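Local coordinates for protein coenzyme A transferase (Yersinia pestis, PDB 3QLI) that binds coenzyme A and probably transfers it between carboxylic acids, at residues A131-L134 / L135-I139; G423-S426 / T427-A430; V265-P268 / G269-D272; L26-P29 / E30-V33. All blocks are in the same frame, centred on the assembly; numbering follows the deposited sequence.

Contact 1 (A131-L134 / L135-I139)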
ATOM      1  N   ALA A 131      -6.052   2.917  12.478  1.00 14.26           N
ATOM      2  CA  ALA A 131      -7.222   2.908  13.367  1.00 12.68           C
ATOM      3  C   ALA A 131      -7.148   3.888  14.536  1.00 13.76           C
ATOM      4  O   ALA A 131      -8.148   4.520  14.863  1.00 14.59           O
ATOM      5  CB  ALA A 131      -7.530   1.493  13.872  1.00 12.79           C
ATOM      6  N   PRO A 132      -5.973   4.020  15.177  1.00 11.14           N
ATOM      7  CA  PRO A 132      -5.942   4.936  16.322  1.00 13.11           C
ATOM      8  C   PRO A 132      -6.312   6.351  15.896  1.00 16.11           C
ATOM      9  O   PRO A 132      -7.170   6.991  16.511  1.00 14.49           O
ATOM     10  CB  PRO A 132      -4.475   4.851  16.802  1.00 13.93           C
ATOM     11  CG  PRO A 132      -4.015   3.470  16.343  1.00 12.58           C
ATOM     12  CD  PRO A 132      -4.686   3.318  14.987  1.00 12.06           C
ATOM     13  N   ARG A 133      -5.704   6.824  14.815  1.00 13.91           N
ATOM     14  CA  ARG A 133      -5.977   8.177  14.358  1.00 14.79           C
ATOM     15  C   ARG A 133      -7.374   8.311  13.773  1.00 15.48           C
ATOM     16  O   ARG A 133      -8.052   9.316  13.971  1.00 19.68           O
ATOM     17  CB  ARG A 133      -4.949   8.593  13.316  1.00 16.44           C
ATOM     18  CG  ARG A 133      -5.273   9.921  12.689  1.00 26.05           C
ATOM     19  CD  ARG A 133      -4.425  10.142  11.462  1.00 27.11           C
ATOM     20  NE  ARG A 133      -4.858  11.344  10.771  1.00 34.02           N
ATOM     21  CZ  ARG A 133      -4.215  11.847   9.731  1.00 25.37           C
ATOM     22  NH1 ARG A 133      -3.127  11.230   9.289  1.00 25.15           N
ATOM     23  NH2 ARG A 133      -4.661  12.946   9.148  1.00 29.21           N
ATOM     24  N   LEU A 134      -7.815   7.305  13.039  1.00 12.78           N
ATOM     25  CA  LEU A 134      -9.118   7.406  12.396  1.00 16.27           C
ATOM     26  C   LEU A 134     -10.235   7.422  13.435  1.00 16.07           C
ATOM     27  O   LEU A 134     -11.150   8.248  13.355  1.00 14.19           O
ATOM     28  CB  LEU A 134      -9.323   6.270  11.383  1.00 15.74           C
ATOM     29  CG  LEU A 134     -10.416   6.441  10.322  1.00 21.52           C
ATOM     30  CD1 LEU A 134      -9.978   7.378   9.210  1.00 18.62           C
ATOM     31  CD2 LEU A 134     -10.734   5.081   9.748  1.00 21.40           C
ATOM     32  N   LEU A 135     -10.165   6.527  14.417  1.00 12.97           N
ATOM     33  CA  LEU A 135     -11.201   6.503  15.447  1.00 16.46           C
ATOM     34  C   LEU A 135     -11.199   7.782  16.292  1.00 13.98           C
ATOM     35  O   LEU A 135     -12.250   8.354  16.601  1.00 15.38           O
ATOM     36  CB  LEU A 135     -11.031   5.268  16.343  1.00 15.42           C
ATOM     37  CG  LEU A 135     -11.426   3.970  15.645  1.00 14.78           C
ATOM     38  CD1 LEU A 135     -10.831   2.748  16.351  1.00 15.22           C
ATOM     39  CD2 LEU A 135     -12.955   3.866  15.558  1.00 14.63           C
ATOM     40  N   ALA A 136     -10.010   8.236  16.656  1.00 13.74           N
ATOM     41  CA  ALA A 136      -9.888   9.348  17.588  1.00 15.38           C
ATOM     42  C   ALA A 136     -10.200  10.670  16.907  1.00 17.73           C
ATOM     43  O   ALA A 136     -10.721  11.598  17.535  1.00 19.02           O
ATOM     44  CB  ALA A 136      -8.494   9.381  18.186  1.00 17.11           C
ATOM     45  N   GLU A 137      -9.883  10.757  15.620  1.00 15.94           N
ATOM     46  CA  GLU A 137      -9.866  12.057  14.951  1.00 19.63           C
ATOM     47  C   GLU A 137     -10.951  12.228  13.886  1.00 21.97           C
ATOM     48  O   GLU A 137     -11.805  13.079  14.032  1.00 22.38           O
ATOM     49  CB  GLU A 137      -8.469  12.378  14.398  1.00 21.12           C
ATOM     50  CG  GLU A 137      -7.462  12.638  15.522  1.00 20.83           C
ATOM     51  CD  GLU A 137      -6.039  12.871  15.038  1.00 29.27           C
ATOM     52  OE1 GLU A 137      -5.832  13.233  13.858  1.00 26.21           O
ATOM     53  OE2 GLU A 137      -5.116  12.686  15.860  1.00 33.85           O
ATOM     54  N   GLU A 138     -10.932  11.432  12.821  1.00 18.91           N
ATOM     55  CA  GLU A 138     -11.959  11.606  11.796  1.00 19.81           C
ATOM     56  C   GLU A 138     -13.333  11.206  12.303  1.00 21.13           C
ATOM     57  O   GLU A 138     -14.320  11.893  12.053  1.00 21.64           O
ATOM     58  CB  GLU A 138     -11.630  10.831  10.522  1.00 21.87           C
ATOM     59  CG  GLU A 138     -10.721  11.603   9.557  1.00 25.18           C
ATOM     60  CD  GLU A 138      -9.263  11.297   9.803  1.00 26.66           C
ATOM     61  OE1 GLU A 138      -8.931  10.789  10.904  1.00 23.86           O
ATOM     62  OE2 GLU A 138      -8.444  11.566   8.906  1.00 21.09           O
ATOM     63  N   ILE A 139     -13.395  10.095  13.023  1.00 14.22           N
ATOM     64  CA  ILE A 139     -14.678   9.581  13.488  1.00 14.42           C
ATOM     65  C   ILE A 139     -15.069  10.188  14.825  1.00 16.61           C
ATOM     66  O   ILE A 139     -16.148  10.781  14.963  1.00 15.55           O
ATOM     67  CB  ILE A 139     -14.638   8.048  13.587  1.00 13.39           C
ATOM     68  CG1 ILE A 139     -14.461   7.442  12.184  1.00 14.31           C
ATOM     69  CG2 ILE A 139     -15.896   7.526  14.293  1.00 12.40           C
ATOM     70  CD1 ILE A 139     -14.035   5.965  12.191  1.00 15.10           C
TER

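Contact 2 (G423-S426 / T427-A430)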
ATOM      1  N   GLY A 423       9.901  -9.171  -9.795  1.00 17.50           N
ATOM      2  CA  GLY A 423      10.730  -8.987 -10.978  1.00 17.25           C
ATOM      3  C   GLY A 423      10.347  -9.855 -12.167  1.00 16.76           C
ATOM      4  O   GLY A 423      10.910  -9.699 -13.250  1.00 18.32           O
ATOM      5  N   LEU A 424       9.403 -10.774 -11.970  1.00 16.66           N
ATOM      6  CA  LEU A 424       8.920 -11.644 -13.049  1.00 19.18           C
ATOM      7  C   LEU A 424       7.893 -10.940 -13.943  1.00 20.14           C
ATOM      8  O   LEU A 424       7.059 -10.172 -13.454  1.00 16.08           O
ATOM      9  CB  LEU A 424       8.273 -12.904 -12.459  1.00 17.01           C
ATOM     10  CG  LEU A 424       9.178 -13.836 -11.659  1.00 18.97           C
ATOM     11  CD1 LEU A 424       8.407 -15.130 -11.315  1.00 16.74           C
ATOM     12  CD2 LEU A 424      10.439 -14.146 -12.452  1.00 20.01           C
ATOM     13  N   SER A 425       7.948 -11.199 -15.249  1.00 16.11           N
ATOM     14  CA  SER A 425       6.919 -10.699 -16.160  1.00 18.44           C
ATOM     15  C   SER A 425       5.597 -11.402 -15.882  1.00 20.10           C
ATOM     16  O   SER A 425       5.554 -12.404 -15.159  1.00 15.78           O
ATOM     17  CB  SER A 425       7.315 -10.981 -17.611  1.00 22.30           C
ATOM     18  OG  SER A 425       7.362 -12.383 -17.852  1.00 20.59           O
ATOM     19  N   SER A 426       4.525 -10.897 -16.483  1.00 16.54           N
ATOM     20  CA  SER A 426       3.220 -11.530 -16.372  1.00 20.25           C
ATOM     21  C   SER A 426       3.256 -12.985 -16.850  1.00 19.98           C
ATOM     22  O   SER A 426       2.595 -13.852 -16.280  1.00 18.31           O
ATOM     23  CB  SER A 426       2.188 -10.753 -17.185  1.00 23.23           C
ATOM     24  OG  SER A 426       1.907  -9.515 -16.558  1.00 31.28           O
ATOM     25  N   THR A 427       4.016 -13.234 -17.906  1.00 20.18           N
ATOM     26  CA  THR A 427       4.147 -14.585 -18.445  1.00 23.02           C
ATOM     27  C   THR A 427       4.903 -15.492 -17.482  1.00 19.72           C
ATOM     28  O   THR A 427       4.483 -16.617 -17.225  1.00 19.58           O
ATOM     29  CB  THR A 427       4.874 -14.588 -19.806  1.00 24.44           C
ATOM     30  OG1 THR A 427       4.133 -13.795 -20.739  1.00 24.14           O
ATOM     31  CG2 THR A 427       5.015 -16.012 -20.341  1.00 22.97           C
ATOM     32  N   GLU A 428       6.027 -15.010 -16.968  1.00 16.80           N
ATOM     33  CA  GLU A 428       6.820 -15.803 -16.037  1.00 19.94           C
ATOM     34  C   GLU A 428       6.020 -16.110 -14.766  1.00 19.60           C
ATOM     35  O   GLU A 428       6.103 -17.218 -14.225  1.00 17.90           O
ATOM     36  CB  GLU A 428       8.138 -15.092 -15.701  1.00 19.64           C
ATOM     37  CG  GLU A 428       9.112 -14.984 -16.896  1.00 24.49           C
ATOM     38  CD  GLU A 428      10.268 -14.011 -16.648  1.00 25.15           C
ATOM     39  OE1 GLU A 428      10.044 -12.955 -16.025  1.00 21.55           O
ATOM     40  OE2 GLU A 428      11.406 -14.298 -17.073  1.00 29.10           O
ATOM     41  N   ARG A 429       5.264 -15.125 -14.281  1.00 15.54           N
ATOM     42  CA  ARG A 429       4.406 -15.332 -13.117  1.00 15.70           C
ATOM     43  C   ARG A 429       3.353 -16.405 -13.366  1.00 15.33           C
ATOM     44  O   ARG A 429       3.209 -17.335 -12.570  1.00 16.12           O
ATOM     45  CB  ARG A 429       3.694 -14.042 -12.712  1.00 15.91           C
ATOM     46  CG  ARG A 429       4.602 -13.002 -12.134  1.00 15.34           C
ATOM     47  CD  ARG A 429       3.827 -11.760 -11.710  1.00 19.09           C
ATOM     48  NE  ARG A 429       4.697 -10.853 -10.972  1.00 18.20           N
ATOM     49  CZ  ARG A 429       4.350 -10.227  -9.853  1.00 16.06           C
ATOM     50  NH1 ARG A 429       3.143 -10.406  -9.341  1.00 14.10           N
ATOM     51  NH2 ARG A 429       5.223  -9.428  -9.246  1.00 15.64           N
ATOM     52  N   ALA A 430       2.598 -16.261 -14.452  1.00 15.15           N
ATOM     53  CA  ALA A 430       1.529 -17.215 -14.738  1.00 16.77           C
ATOM     54  C   ALA A 430       2.082 -18.635 -14.836  1.00 14.33           C
ATOM     55  O   ALA A 430       1.534 -19.561 -14.247  1.00 15.42           O
ATOM     56  CB  ALA A 430       0.776 -16.840 -16.027  1.00 17.99           C
TER
HETATM   57  O   HOH W   1      11.645 -10.745 -15.673  1.00 20.78           O
HETATM   58  O   HOH W   2       7.099  -8.727 -11.219  1.00 19.55           O

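Contact 3 (V265-P268 / G269-D272)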
ATOM      1  N   VAL A 265      -0.795 -10.055  15.424  1.00 10.30           N
ATOM      2  CA  VAL A 265      -1.448 -10.882  16.435  1.00 16.28           C
ATOM      3  C   VAL A 265      -0.464 -11.873  17.075  1.00 13.76           C
ATOM      4  O   VAL A 265       0.305 -12.559  16.381  1.00 15.86           O
ATOM      5  CB  VAL A 265      -2.668 -11.664  15.863  1.00 16.07           C
ATOM      6  CG1 VAL A 265      -2.214 -12.679  14.857  1.00 26.17           C
ATOM      7  CG2 VAL A 265      -3.439 -12.376  16.984  1.00 17.90           C
ATOM      8  N   LEU A 266      -0.493 -11.943  18.401  1.00 13.90           N
ATOM      9  CA  LEU A 266       0.286 -12.948  19.128  1.00 14.97           C
ATOM     10  C   LEU A 266      -0.587 -14.191  19.307  1.00 17.84           C
ATOM     11  O   LEU A 266      -1.712 -14.097  19.815  1.00 14.76           O
ATOM     12  CB  LEU A 266       0.735 -12.430  20.488  1.00 13.59           C
ATOM     13  CG  LEU A 266       1.671 -13.319  21.323  1.00 14.42           C
ATOM     14  CD1 LEU A 266       3.024 -13.490  20.625  1.00 15.49           C
ATOM     15  CD2 LEU A 266       1.879 -12.710  22.718  1.00 17.40           C
ATOM     16  N   ASN A 267      -0.073 -15.335  18.858  1.00 15.58           N
ATOM     17  CA  ASN A 267      -0.827 -16.593  18.840  1.00 17.74           C
ATOM     18  C   ASN A 267      -0.140 -17.674  19.678  1.00 17.76           C
ATOM     19  O   ASN A 267       1.025 -17.525  20.063  1.00 16.65           O
ATOM     20  CB  ASN A 267      -1.021 -17.090  17.399  1.00 19.53           C
ATOM     21  CG  ASN A 267       0.291 -17.479  16.733  1.00 24.90           C
ATOM     22  OD1 ASN A 267       1.356 -17.397  17.339  1.00 28.70           O
ATOM     23  ND2 ASN A 267       0.216 -17.923  15.480  1.00 36.52           N
ATOM     24  N   PRO A 268      -0.857 -18.764  19.975  1.00 17.82           N
ATOM     25  CA  PRO A 268      -0.267 -19.823  20.807  1.00 17.14           C
ATOM     26  C   PRO A 268       1.031 -20.426  20.241  1.00 19.71           C
ATOM     27  O   PRO A 268       1.922 -20.782  21.014  1.00 20.68           O
ATOM     28  CB  PRO A 268      -1.378 -20.875  20.856  1.00 19.50           C
ATOM     29  CG  PRO A 268      -2.656 -20.031  20.784  1.00 17.93           C
ATOM     30  CD  PRO A 268      -2.309 -18.949  19.779  1.00 19.30           C
ATOM     31  N   GLY A 269       1.142 -20.533  18.925  1.00 19.00           N
ATOM     32  CA  GLY A 269       2.359 -21.052  18.317  1.00 18.84           C
ATOM     33  C   GLY A 269       3.581 -20.203  18.622  1.00 20.03           C
ATOM     34  O   GLY A 269       4.640 -20.726  18.984  1.00 19.65           O
ATOM     35  N   LEU A 270       3.444 -18.884  18.473  1.00 16.92           N
ATOM     36  CA  LEU A 270       4.552 -17.986  18.752  1.00 17.27           C
ATOM     37  C   LEU A 270       4.918 -18.031  20.226  1.00 16.81           C
ATOM     38  O   LEU A 270       6.093 -17.974  20.588  1.00 17.83           O
ATOM     39  CB  LEU A 270       4.212 -16.544  18.335  1.00 15.72           C
ATOM     40  CG  LEU A 270       4.265 -16.254  16.831  1.00 17.74           C
ATOM     41  CD1 LEU A 270       3.867 -14.809  16.532  1.00 20.26           C
ATOM     42  CD2 LEU A 270       5.658 -16.582  16.260  1.00 17.88           C
ATOM     43  N   VAL A 271       3.912 -18.130  21.083  1.00 17.18           N
ATOM     44  CA  VAL A 271       4.170 -18.124  22.511  1.00 15.99           C
ATOM     45  C   VAL A 271       4.894 -19.410  22.892  1.00 18.38           C
ATOM     46  O   VAL A 271       5.730 -19.423  23.804  1.00 20.81           O
ATOM     47  CB  VAL A 271       2.865 -17.963  23.306  1.00 18.88           C
ATOM     48  CG1 VAL A 271       3.092 -18.303  24.775  1.00 21.66           C
ATOM     49  CG2 VAL A 271       2.341 -16.538  23.149  1.00 18.20           C
ATOM     50  N   ASP A 272       4.599 -20.492  22.176  1.00 16.99           N
ATOM     51  CA  ASP A 272       5.311 -21.759  22.423  1.00 21.43           C
ATOM     52  C   ASP A 272       6.816 -21.597  22.163  1.00 22.12           C
ATOM     53  O   ASP A 272       7.656 -22.089  22.933  1.00 20.41           O
ATOM     54  CB  ASP A 272       4.724 -22.881  21.563  1.00 20.53           C
ATOM     55  CG  ASP A 272       5.356 -24.228  21.849  1.00 28.81           C
ATOM     56  OD1 ASP A 272       5.097 -24.790  22.936  1.00 31.68           O
ATOM     57  OD2 ASP A 272       6.102 -24.729  20.983  1.00 32.96           O
TER

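Contact 4 (L26-P29 / E30-V33)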
ATOM      1  N   LEU A  26     -16.473   2.554  41.004  1.00 17.82           N
ATOM      2  CA  LEU A  26     -17.010   1.213  40.886  1.00 19.49           C
ATOM      3  C   LEU A  26     -18.535   1.268  40.862  1.00 21.85           C
ATOM      4  O   LEU A  26     -19.145   1.944  41.694  1.00 23.57           O
ATOM      5  CB  LEU A  26     -16.538   0.339  42.062  1.00 18.24           C
ATOM      6  CG  LEU A  26     -17.042  -1.108  42.087  1.00 21.72           C
ATOM      7  CD1 LEU A  26     -16.485  -1.928  40.919  1.00 20.97           C
ATOM      8  CD2 LEU A  26     -16.707  -1.792  43.422  1.00 25.49           C
ATOM      9  N   THR A  27     -19.146   0.555  39.919  1.00 21.18           N
ATOM     10  CA  THR A  27     -20.601   0.561  39.792  1.00 21.20           C
ATOM     11  C   THR A  27     -21.127  -0.729  39.156  1.00 21.26           C
ATOM     12  O   THR A  27     -20.376  -1.692  38.974  1.00 20.90           O
ATOM     13  CB  THR A  27     -21.059   1.798  39.008  1.00 25.18           C
ATOM     14  OG1 THR A  27     -22.476   1.970  39.147  1.00 27.73           O
ATOM     15  CG2 THR A  27     -20.671   1.671  37.537  1.00 20.59           C
ATOM     16  N   THR A  28     -22.418  -0.772  38.835  1.00 18.69           N
ATOM     17  CA  THR A  28     -22.955  -1.949  38.159  1.00 18.88           C
ATOM     18  C   THR A  28     -22.888  -1.735  36.657  1.00 16.43           C
ATOM     19  O   THR A  28     -22.892  -0.596  36.194  1.00 18.48           O
ATOM     20  CB  THR A  28     -24.410  -2.213  38.538  1.00 20.52           C
ATOM     21  OG1 THR A  28     -25.207  -1.094  38.132  1.00 19.70           O
ATOM     22  CG2 THR A  28     -24.537  -2.432  40.065  1.00 21.89           C
ATOM     23  N   PRO A  29     -22.834  -2.826  35.893  1.00 19.42           N
ATOM     24  CA  PRO A  29     -22.881  -2.689  34.432  1.00 19.04           C
ATOM     25  C   PRO A  29     -24.081  -1.858  33.970  1.00 19.33           C
ATOM     26  O   PRO A  29     -23.924  -0.988  33.117  1.00 16.99           O
ATOM     27  CB  PRO A  29     -22.990  -4.136  33.953  1.00 18.75           C
ATOM     28  CG  PRO A  29     -22.240  -4.915  35.016  1.00 18.76           C
ATOM     29  CD  PRO A  29     -22.628  -4.224  36.313  1.00 18.46           C
ATOM     30  N   GLU A  30     -25.259  -2.099  34.536  1.00 18.57           N
ATOM     31  CA  GLU A  30     -26.428  -1.305  34.155  1.00 19.09           C
ATOM     32  C   GLU A  30     -26.206   0.200  34.373  1.00 18.94           C
ATOM     33  O   GLU A  30     -26.497   1.018  33.493  1.00 19.43           O
ATOM     34  CB  GLU A  30     -27.691  -1.780  34.902  1.00 22.15           C
ATOM     35  CG  GLU A  30     -28.929  -0.951  34.570  1.00 26.41           C
ATOM     36  CD  GLU A  30     -30.189  -1.439  35.281  1.00 37.55           C
ATOM     37  OE1 GLU A  30     -30.251  -2.624  35.678  1.00 33.68           O
ATOM     38  OE2 GLU A  30     -31.122  -0.628  35.439  1.00 39.34           O
ATOM     39  N   GLU A  31     -25.695   0.572  35.540  1.00 16.88           N
ATOM     40  CA  GLU A  31     -25.460   1.986  35.816  1.00 19.60           C
ATOM     41  C   GLU A  31     -24.325   2.539  34.953  1.00 20.18           C
ATOM     42  O   GLU A  31     -24.398   3.667  34.480  1.00 19.79           O
ATOM     43  CB  GLU A  31     -25.185   2.231  37.299  1.00 21.92           C
ATOM     44  CG  GLU A  31     -26.356   1.830  38.189  1.00 32.76           C
ATOM     45  CD  GLU A  31     -26.155   2.193  39.648  1.00 45.48           C
ATOM     46  OE1 GLU A  31     -26.664   1.453  40.523  1.00 49.75           O
ATOM     47  OE2 GLU A  31     -25.493   3.221  39.922  1.00 51.59           O
ATOM     48  N   ALA A  32     -23.284   1.740  34.741  1.00 19.86           N
ATOM     49  CA  ALA A  32     -22.148   2.189  33.931  1.00 19.76           C
ATOM     50  C   ALA A  32     -22.541   2.638  32.523  1.00 18.14           C
ATOM     51  O   ALA A  32     -22.017   3.633  32.022  1.00 20.37           O
ATOM     52  CB  ALA A  32     -21.077   1.100  33.854  1.00 17.80           C
ATOM     53  N   VAL A  33     -23.433   1.895  31.868  1.00 17.18           N
ATOM     54  CA  VAL A  33     -23.766   2.196  30.472  1.00 15.63           C
ATOM     55  C   VAL A  33     -24.989   3.111  30.354  1.00 20.23           C
ATOM     56  O   VAL A  33     -25.439   3.443  29.246  1.00 17.17           O
ATOM     57  CB  VAL A  33     -23.972   0.912  29.628  1.00 16.89           C
ATOM     58  CG1 VAL A  33     -22.757  -0.014  29.731  1.00 16.60           C
ATOM     59  CG2 VAL A  33     -25.243   0.166  30.047  1.00 17.25           C
TER

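Contact 1 (A131-L134 / L135-I139)
Arg133 and Glu137, one helical turn apart, cross at a slant, with OE1 of Glu137 coming to 3.6 Å from CG of Arg133. The same oxygen makes a long salt bridge to Arg133 NE at 3.7 Å, the carboxylate and guanidinium planes being turned 48° apart. The arginine chain runs fully extended, its CG opposite the backbone N (chi1 173°), which carries the guanidinium out to where both glutamates can approach it. Glu138, bent at chi2, brings OE2 to 4.0 Å from Arg133 NH2, but well out of the guanidinium plane, so only charge attraction links this pair. The firmer polar partners lie beyond the helix. Arg133 NH1 donates to the carbonyl of Tyr371 of the second subunit and the guanidinium makes a cation-pi contact with that tyrosine; Glu138 OE2 bonds the hydroxyl of the same residue, while Glu137 OE2 is paired with Arg168.

In the backbone, the carbonyls of Ala131, Pro132 and Arg133 each accept from the amide four residues on, Leu135 N reaching Ala131 O at 2.9 Å. Then the winding widens: Leu134 O takes Ile139 N at 2.9 Å, five residues ahead, in a pi-type turn that sets CD1 of Ile139 4.1 Å from CG of Leu134. The terminal methyl CD1 of Leu134 lies beside the Glu138 carboxylate.

Leu135 and Ile139 pack on Tyr73 of strand 70-74, Ala136 on helix 166-172 and Pro132 on helix 317-320, while Leu134 and Ile139 also meet Gly423 of the second subunit.

Contact 2 (G423-S426 / T427-A430)
Ser425 and Glu428 close on each other in a capping box at the start of helix 426-434. Glu428 N donates to Ser425 OG at 3.1 Å with an N-H...O angle of 168°, and in return Ser425 N donates to Glu428 OE1 at 2.8 Å, on the anti lone pair of the carboxylate. Ser425 holds OG between its backbone N and carbonyl carbon (chi1 65°), and from there it faces the amide of the first turn. The glutamate chain runs back extended, bringing CG to 3.3 Å from that same OG.

Arg429 comes in beside the cap. Its CG rests 3.7 Å from Leu424 CB, and its NE makes a weak bond of 3.5 Å to Leu424 O, which lies near the guanidinium plane at its edge. A water lies within bonding distance of Leu424 O and accepts from Arg429 NH2, spanning the same two groups. Another water donates to both Gly423 O and Glu428 OE1, at 2.7 and 2.8 Å, tying the carboxylate to the loop before the helix.

Further out, Glu428 OE2 forms a salt bridge with Arg71 of the second subunit, and Arg429 NH1 is held by the carbonyls of Arg406 and Thr344. Thr427 OG1 bonds Leu454 O, near the C-terminus.

The two oxygens of Glu428 therefore do different jobs: OE1 serves the capping box and a water, OE2 the subunit interface. With an amide N-H and a water donating to OE1 and an arginine at OE2, the carboxylate is probably kept ionised.

Contact 3 (V265-P268 / G269-D272)
Leu266 lies across Val271: its CG is 3.8 Å from CG2 of the valine, the two side chains crossing at about a right angle, and its CD1 reaches on to CB of Leu270 at 4.0 Å. With CG opposite the backbone N (chi1 -175°), the leucine leaves strand 265-266 to cover the first turn of helix 268-276. The strand directly follows Glu264, the residue seen covalently joined to coenzyme A.

Between strand and helix stands Asn267, the N-cap. Its OD1 accepts from Leu270 N at 2.8 Å, with the donor tilted 33° from the plane of the side-chain carbonyl. CG sits between the backbone N and the carbonyl carbon (chi1 66°), turning the amide toward the opening turn. OD1 is close-packed as well, with CB of Leu270 at 3.1 Å. The asparagine's backbone carbonyl takes Val271 N at 3.1 Å, and Pro268, in the first position of the helix, accepts Asp272 N on its own carbonyl at 2.9 Å. Asp272 sends its carboxylate onward to Arg276 in a salt bridge.

Around this turn, Leu266 makes backbone bonds to Phe295, in strand 295-296, and to Met297 just after it; Leu270 packs on Leu238 and Met240, and Val271 on Met302 and Tyr305.

The two ends of the buried Asn267 amide are thus held unequally: the oxygen caps a first-turn N-H, a position for which the helix itself offers no i-4 carbonyl, and the nitrogen is held more weakly, by Gly241 O, next to the coenzyme A-binding residue Val242.

Contact 4 (L26-P29 / E30-V33)
Thr27, just before the cap, lies against Glu31 and Ala32 in this helix N-cap, where the chain leaving helix 18-25 turns into the short helix 29-32, with Thr28 as the capping residue. The methyl CG2 of Thr27 touches Ala32 CB at 3.7 Å, while its OG1, opposite the backbone N (chi1 -167°), approaches Glu31 CB at 3.3 Å. Thr27 is also joined by backbone bonds to Ile202 of strand 201-204, an outermost strand of the N-terminal parallel sheet, and Ala32 packs on Val203 of that strand. The contact therefore lays the short helix over the edge of the sheet.

Pro29 takes the first helical position, and its carbonyl accepts Val33 N at 3.2 Å. The ring packs on Ala53 and Ala57 of helix 52-63 and on Val203. Glu30 follows with its chain fully extended and its carboxylate leading away from the cap.

Thr28 closes the turn twice. Its backbone carbonyl accepts Ala32 N at 2.8 Å, and its hydroxyl OG1 receives Glu31 N at 3.1 Å, with an N-H...O angle of 162° and CG of Glu31 lying just as near.

Contacts 2, 3 and 4 each start a helix with a side-chain cap, a serine, an asparagine and a threonine, whereas contact 1 runs along a helix and widens into a pi-type turn. Contacts 1 and 2 both touch the second subunit, although their centres lie 39 Å apart in one chain. Contact 3 is nearest the coenzyme A site, which is empty of coenzyme A in this chain: the side chain of Asn267 is about 4 Å from that of Val242, a coenzyme A-binding residue, and Val265 directly follows Glu264. The side chain of Glu264 is about 10 Å from that of Ala131 in contact 1. Contacts 2 and 4 lie away from the site, their centres 60 Å apart on opposite sides of the chain's centre.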